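Local coordinates for protein elastinolytic metalloprotease (Pseudoalteromonas sp. CF6-2, PDB 6IK4) that is a zinc-dependent, elastinolytic protease of the M23 family that probably cleaves peptide bonds as a metalloendopeptidase, at residues N37-G40 with N45-W48; T58-S61 with I65-T68. All blocks are in the same frame, centred on the assembly; numbering follows the deposited sequence. Where two conformers were deposited one is given.

Contact 1. Residues N37-G40 with N45-W48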
ATOM      1  N   ASN A  37      -4.539   1.697   9.958  1.00  9.95           N
ATOM      2  CA  ASN A  37      -5.725   2.438  10.376  1.00 12.07           C
ATOM      3  C   ASN A  37      -5.708   2.801  11.854  1.00 16.05           C
ATOM      4  O   ASN A  37      -6.741   3.216  12.385  1.00 14.62           O
ATOM      5  CB  ASN A  37      -7.003   1.653  10.046  1.00 11.75           C
ATOM      6  CG  ASN A  37      -7.277   0.520  11.023  1.00 16.61           C
ATOM      7  OD1 ASN A  37      -6.379   0.028  11.714  1.00 14.21           O
ATOM      8  ND2 ASN A  37      -8.541   0.080  11.068  1.00 18.12           N
ATOM      9  N   GLY A  38      -4.576   2.637  12.535  1.00 14.84           N
ATOM     10  CA  GLY A  38      -4.513   3.013  13.936  1.00 19.10           C
ATOM     11  C   GLY A  38      -5.165   2.041  14.896  1.00 22.32           C
ATOM     12  O   GLY A  38      -5.539   2.438  16.007  1.00 20.91           O
ATOM     13  N   SER A  39      -5.296   0.768  14.516  1.00 19.41           N
ATOM     14  CA  SER A  39      -5.987  -0.193  15.369  1.00 22.85           C
ATOM     15  C   SER A  39      -5.172  -0.590  16.594  1.00 18.82           C
ATOM     16  O   SER A  39      -5.738  -1.158  17.533  1.00 26.81           O
ATOM     17  CB  SER A  39      -6.349  -1.451  14.574  1.00 20.85           C
ATOM     18  OG  SER A  39      -5.211  -2.282  14.398  1.00 22.16           O
ATOM     19  N   GLY A  40      -3.862  -0.337  16.605  1.00 23.72           N
ATOM     20  CA  GLY A  40      -3.038  -0.663  17.752  1.00 27.87           C
ATOM     21  C   GLY A  40      -1.837  -1.499  17.351  1.00 26.71           C
ATOM     22  O   GLY A  40      -1.446  -1.541  16.180  1.00 26.66           O
ATOM     23  N   ASN A  45      -7.029  -5.621  16.531  1.00 17.10           N
ATOM     24  CA  ASN A  45      -8.030  -5.995  15.535  1.00 21.15           C
ATOM     25  C   ASN A  45      -7.700  -5.276  14.224  1.00 23.62           C
ATOM     26  O   ASN A  45      -8.276  -4.241  13.877  1.00 20.99           O
ATOM     27  CB  ASN A  45      -9.419  -5.652  16.063  1.00 24.95           C
ATOM     28  CG  ASN A  45     -10.511  -5.887  15.052  1.00 36.44           C
ATOM     29  OD1 ASN A  45     -10.526  -6.901  14.348  1.00 48.56           O
ATOM     30  ND2 ASN A  45     -11.448  -4.943  14.975  1.00 33.94           N
ATOM     31  N   THR A  46      -6.742  -5.841  13.484  1.00 18.95           N
ATOM     32  CA  THR A  46      -6.272  -5.195  12.256  1.00 15.68           C
ATOM     33  C   THR A  46      -7.316  -5.295  11.140  1.00 21.81           C
ATOM     34  O   THR A  46      -8.069  -6.270  11.067  1.00 17.10           O
ATOM     35  CB  THR A  46      -4.957  -5.814  11.795  1.00 15.55           C
ATOM     36  OG1 THR A  46      -5.082  -7.243  11.738  1.00 17.96           O
ATOM     37  CG2 THR A  46      -3.821  -5.429  12.736  1.00 16.52           C
ATOM     38  N   PRO A  47      -7.378  -4.298  10.253  1.00 17.46           N
ATOM     39  CA  PRO A  47      -8.463  -4.238   9.269  1.00 14.72           C
ATOM     40  C   PRO A  47      -8.180  -5.083   8.035  1.00 18.03           C
ATOM     41  O   PRO A  47      -7.065  -5.550   7.800  1.00 15.78           O
ATOM     42  CB  PRO A  47      -8.507  -2.753   8.894  1.00 18.40           C
ATOM     43  CG  PRO A  47      -7.061  -2.338   9.006  1.00 16.88           C
ATOM     44  CD  PRO A  47      -6.566  -3.066  10.240  1.00 12.91           C
ATOM     45  N   TRP A  48      -9.229  -5.246   7.228  1.00 13.84           N
ATOM     46  CA  TRP A  48      -9.087  -5.815   5.898  1.00 15.20           C
ATOM     47  C   TRP A  48      -8.610  -4.740   4.929  1.00 14.13           C
ATOM     48  O   TRP A  48      -8.917  -3.550   5.086  1.00 15.93           O
ATOM     49  CB  TRP A  48     -10.415  -6.417   5.422  1.00 18.48           C
ATOM     50  CG  TRP A  48     -10.849  -7.581   6.281  1.00 17.82           C
ATOM     51  CD1 TRP A  48     -11.505  -7.513   7.475  1.00 25.03           C
ATOM     52  CD2 TRP A  48     -10.618  -8.974   6.028  1.00 17.27           C
ATOM     53  NE1 TRP A  48     -11.703  -8.779   7.982  1.00 28.30           N
ATOM     54  CE2 TRP A  48     -11.170  -9.694   7.111  1.00 21.97           C
ATOM     55  CE3 TRP A  48      -9.998  -9.681   4.992  1.00 15.81           C
ATOM     56  CZ2 TRP A  48     -11.126 -11.091   7.183  1.00 24.17           C
ATOM     57  CZ3 TRP A  48      -9.948 -11.076   5.069  1.00 14.77           C
ATOM     58  CH2 TRP A  48     -10.515 -11.762   6.155  1.00 20.51           C
TER
HETATM   59  O   HOH W   1      -9.597  -2.195  12.645  1.00 21.87           O
HETATM   60  O   HOH W   2      -7.970  -3.595  18.168  1.00 35.52           O
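Asn-37 lays its carboxamide against the ring of Pro-47, and the two side chains approach from opposite directions. From the root outward, CB of Asn-37 comes only loosely within reach of Pro-47 CG, CG lies 3.5 Å from Pro-47 CG, and the amide then splits over the ring: OD1 sits 3.4 Å from Pro-47 CD, ND2 3.6 Å from Pro-47 CB. The ring CH2 groups thus meet both arms of the amide. A chi1 of 77° holds CG of Asn-37 between its backbone N and carbonyl carbon; there OD1 also receives a weak bond from Ser-39 N, while ND2 gives a hydrogen to a water 3.0 Å away. That water donates to Asn-45 O at 2.7 Å, so the polar link between the segments runs through solvent. A second water accepts from Asn-45 N and reaches Ser-39 O weakly. Beside these bridges Ser-39 packs its CB 3.5 Å from Asn-45 O, and its OG, hydrogen-bonded to Ser-44 OG, lies 3.8 Å from Thr-46 CG2. Both segments belong to the surface loop between strands 32-36 and 48-50. Trp-15 of strand 14-17 touches Asn-37 and Pro-47, while Tyr-100 of strand 96-100 packs on Pro-47, binds Asn-37 N through its hydroxyl and takes up Thr-46 OG1 at its carbonyl O.

Contact 2. Residues T58-S61 with I65-T68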
ATOM      1  N   THR A  58      -1.488 -12.540  -8.085  1.00 14.07           N
ATOM      2  CA  THR A  58      -0.353 -13.420  -7.833  1.00 15.18           C
ATOM      3  C   THR A  58      -0.193 -13.520  -6.325  1.00 17.79           C
ATOM      4  O   THR A  58      -0.088 -12.492  -5.653  1.00 17.60           O
ATOM      5  CB  THR A  58       0.935 -12.889  -8.470  1.00 19.86           C
ATOM      6  OG1 THR A  58       0.732 -12.662  -9.869  1.00 21.53           O
ATOM      7  CG2 THR A  58       2.076 -13.892  -8.277  1.00 23.74           C
ATOM      8  N   ARG A  59      -0.205 -14.742  -5.785  1.00 15.07           N
ATOM      9  CA  ARG A  59      -0.024 -14.975  -4.351  0.53 19.57           C
ATOM     10  C   ARG A  59       1.360 -15.568  -4.142  1.00 26.41           C
ATOM     11  O   ARG A  59       1.609 -16.719  -4.512  1.00 24.19           O
ATOM     12  CB  ARG A  59      -1.103 -15.901  -3.783  0.53 21.52           C
ATOM     13  CG  ARG A  59      -0.897 -16.264  -2.297  0.53 20.59           C
ATOM     14  CD  ARG A  59      -1.836 -17.386  -1.848  0.53 21.54           C
ATOM     15  NE  ARG A  59      -1.546 -17.867  -0.493  0.53 22.25           N
ATOM     16  CZ  ARG A  59      -0.538 -18.680  -0.173  0.53 21.35           C
ATOM     17  NH1 ARG A  59       0.299 -19.106  -1.107  0.53 20.44           N
ATOM     18  NH2 ARG A  59      -0.362 -19.065   1.086  0.53 18.22           N
ATOM     19  N   PHE A  60       2.263 -14.784  -3.549  1.00 17.38           N
ATOM     20  CA  PHE A  60       3.637 -15.250  -3.396  1.00 17.78           C
ATOM     21  C   PHE A  60       3.813 -16.107  -2.154  1.00 22.98           C
ATOM     22  O   PHE A  60       4.682 -16.983  -2.129  1.00 26.03           O
ATOM     23  CB  PHE A  60       4.599 -14.063  -3.360  1.00 17.52           C
ATOM     24  CG  PHE A  60       4.673 -13.302  -4.657  1.00 25.68           C
ATOM     25  CD1 PHE A  60       5.380 -13.812  -5.730  1.00 17.68           C
ATOM     26  CD2 PHE A  60       4.036 -12.075  -4.803  1.00 23.68           C
ATOM     27  CE1 PHE A  60       5.451 -13.123  -6.932  1.00 22.73           C
ATOM     28  CE2 PHE A  60       4.110 -11.377  -6.002  1.00 18.81           C
ATOM     29  CZ  PHE A  60       4.821 -11.907  -7.068  1.00 18.61           C
ATOM     30  N   SER A  61       2.998 -15.882  -1.134  1.00 18.52           N
ATOM     31  CA  SER A  61       3.127 -16.540   0.161  1.00 19.55           C
ATOM     32  C   SER A  61       1.871 -16.197   0.939  1.00 21.49           C
ATOM     33  O   SER A  61       0.995 -15.487   0.440  1.00 18.83           O
ATOM     34  CB  SER A  61       4.379 -16.079   0.899  1.00 21.84           C
ATOM     35  OG  SER A  61       4.228 -14.719   1.289  1.00 20.10           O
ATOM     36  N   ILE A  65       0.768 -10.656  -1.554  1.00 16.53           N
ATOM     37  CA  ILE A  65      -0.155 -10.836  -2.669  1.00 12.26           C
ATOM     38  C   ILE A  65      -0.073  -9.613  -3.578  1.00 14.47           C
ATOM     39  O   ILE A  65       0.246  -8.508  -3.129  1.00 12.03           O
ATOM     40  CB  ILE A  65      -1.598 -11.067  -2.164  1.00 12.53           C
ATOM     41  CG1 ILE A  65      -2.495 -11.622  -3.271  1.00 12.82           C
ATOM     42  CG2 ILE A  65      -2.188  -9.775  -1.587  1.00 14.64           C
ATOM     43  CD1 ILE A  65      -3.881 -11.977  -2.787  1.00 14.85           C
ATOM     44  N   ARG A  66      -0.371  -9.820  -4.865  1.00 13.93           N
ATOM     45  CA  ARG A  66      -0.254  -8.771  -5.871  1.00 13.90           C
ATOM     46  C   ARG A  66      -1.471  -8.781  -6.793  1.00 16.43           C
ATOM     47  O   ARG A  66      -2.017  -9.848  -7.102  1.00 14.24           O
ATOM     48  CB  ARG A  66       1.037  -8.955  -6.695  1.00 15.26           C
ATOM     49  CG  ARG A  66       1.279  -7.892  -7.774  1.00 17.17           C
ATOM     50  CD  ARG A  66       2.543  -8.181  -8.557  1.00 17.45           C
ATOM     51  NE  ARG A  66       3.745  -8.211  -7.717  1.00 16.97           N
ATOM     52  CZ  ARG A  66       4.977  -8.373  -8.192  1.00 24.56           C
ATOM     53  NH1 ARG A  66       5.176  -8.509  -9.498  1.00 17.55           N
ATOM     54  NH2 ARG A  66       6.012  -8.393  -7.363  1.00 19.80           N
ATOM     55  N   VAL A  67      -1.893  -7.588  -7.218  1.00 12.26           N
ATOM     56  CA  VAL A  67      -2.950  -7.397  -8.205  1.00 11.94           C
ATOM     57  C   VAL A  67      -2.315  -6.755  -9.433  1.00 14.19           C
ATOM     58  O   VAL A  67      -1.828  -5.623  -9.354  1.00 10.17           O
ATOM     59  CB  VAL A  67      -4.086  -6.508  -7.673  1.00 10.87           C
ATOM     60  CG1 VAL A  67      -5.212  -6.394  -8.729  1.00 10.32           C
ATOM     61  CG2 VAL A  67      -4.618  -7.037  -6.334  1.00 13.17           C
ATOM     62  N   THR A  68      -2.331  -7.457 -10.565  1.00  9.76           N
ATOM     63  CA  THR A  68      -1.769  -6.931 -11.808  1.00 10.00           C
ATOM     64  C   THR A  68      -2.888  -6.500 -12.753  1.00 14.06           C
ATOM     65  O   THR A  68      -3.717  -7.320 -13.173  1.00 11.61           O
ATOM     66  CB  THR A  68      -0.859  -7.957 -12.484  1.00 14.03           C
ATOM     67  OG1 THR A  68       0.199  -8.315 -11.582  1.00 13.38           O
ATOM     68  CG2 THR A  68      -0.247  -7.352 -13.749  1.00 12.19           C
TER
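Arg-66 leaves its strand with CG anti to the backbone N (chi1 -179°) and then bends at chi3 (-60°), which turns its guanidinium back to the ring of Phe-60; that ring, with CG beside its own backbone N, leans toward the neighbouring strand. The two groups meet edge to face: CZ of Phe-60 stands over the centre of the guanidinium, 3.7 Å from Arg-66 CZ, and the planes are 59° apart. NE of Arg-66 lies in the plane of the ring at its edge, 3.6 Å from Phe-60 CE2, and is hydrogen-bonded to Asn-76 OD1 on strand 73-81, which probably helps hold the bend at chi3. An alanine in place of Arg-66 would remove the guanidinium, which would probably leave Asn-76 OD1 without this partner and the CE2-CZ edge of Phe-60 less well packed and freer to turn. CG2 of Thr-58 packs over one face of the same ring, offset toward its rim. Beneath the side chains, Thr-58 and Arg-66 form a hydrogen-bonded antiparallel pair: Thr-58 N reaches Arg-66 O at 2.9 Å, and Arg-66 N returns to Thr-58 O at 2.8 Å. The latter oxygen also receives a CA-H...O contact from Ile-65 CA at 3.4 Å. Arg-59 and Ile-65 make the adjoining non-hydrogen-bonded pair, on the sheet face away from Thr-58 and Arg-66, where Ile-65 is buried against Ile-57 and Tyr-77. This is the classical pairing of an antiparallel beta hairpin, strands 55-61 and 64-68, within the large antiparallel sheet of the M23 peptidase domain.

Along the chain 37-48 precedes 58-68; both lie in the M23 peptidase region, their centres 22 Å apart, with a gap of about 10 Å between nearest atoms. The first ties together an irregular loop ahead of strand 48-50, whereas the second pairs the two strands of a hairpin. The same large antiparallel sheet relates them: strand 64-68 pairs with strand 73-81, which also pairs with strand 96-100, whose Tyr-100 bonds to the loop of contact 1. The side chain of Thr-46 is about 8 Å from that of His-118, predicted to be catalytic, and the side chain of Arg-66 about 14 Å from the zinc ion. Neither contact includes a zinc ligand, but both belong to the domain carrying the site.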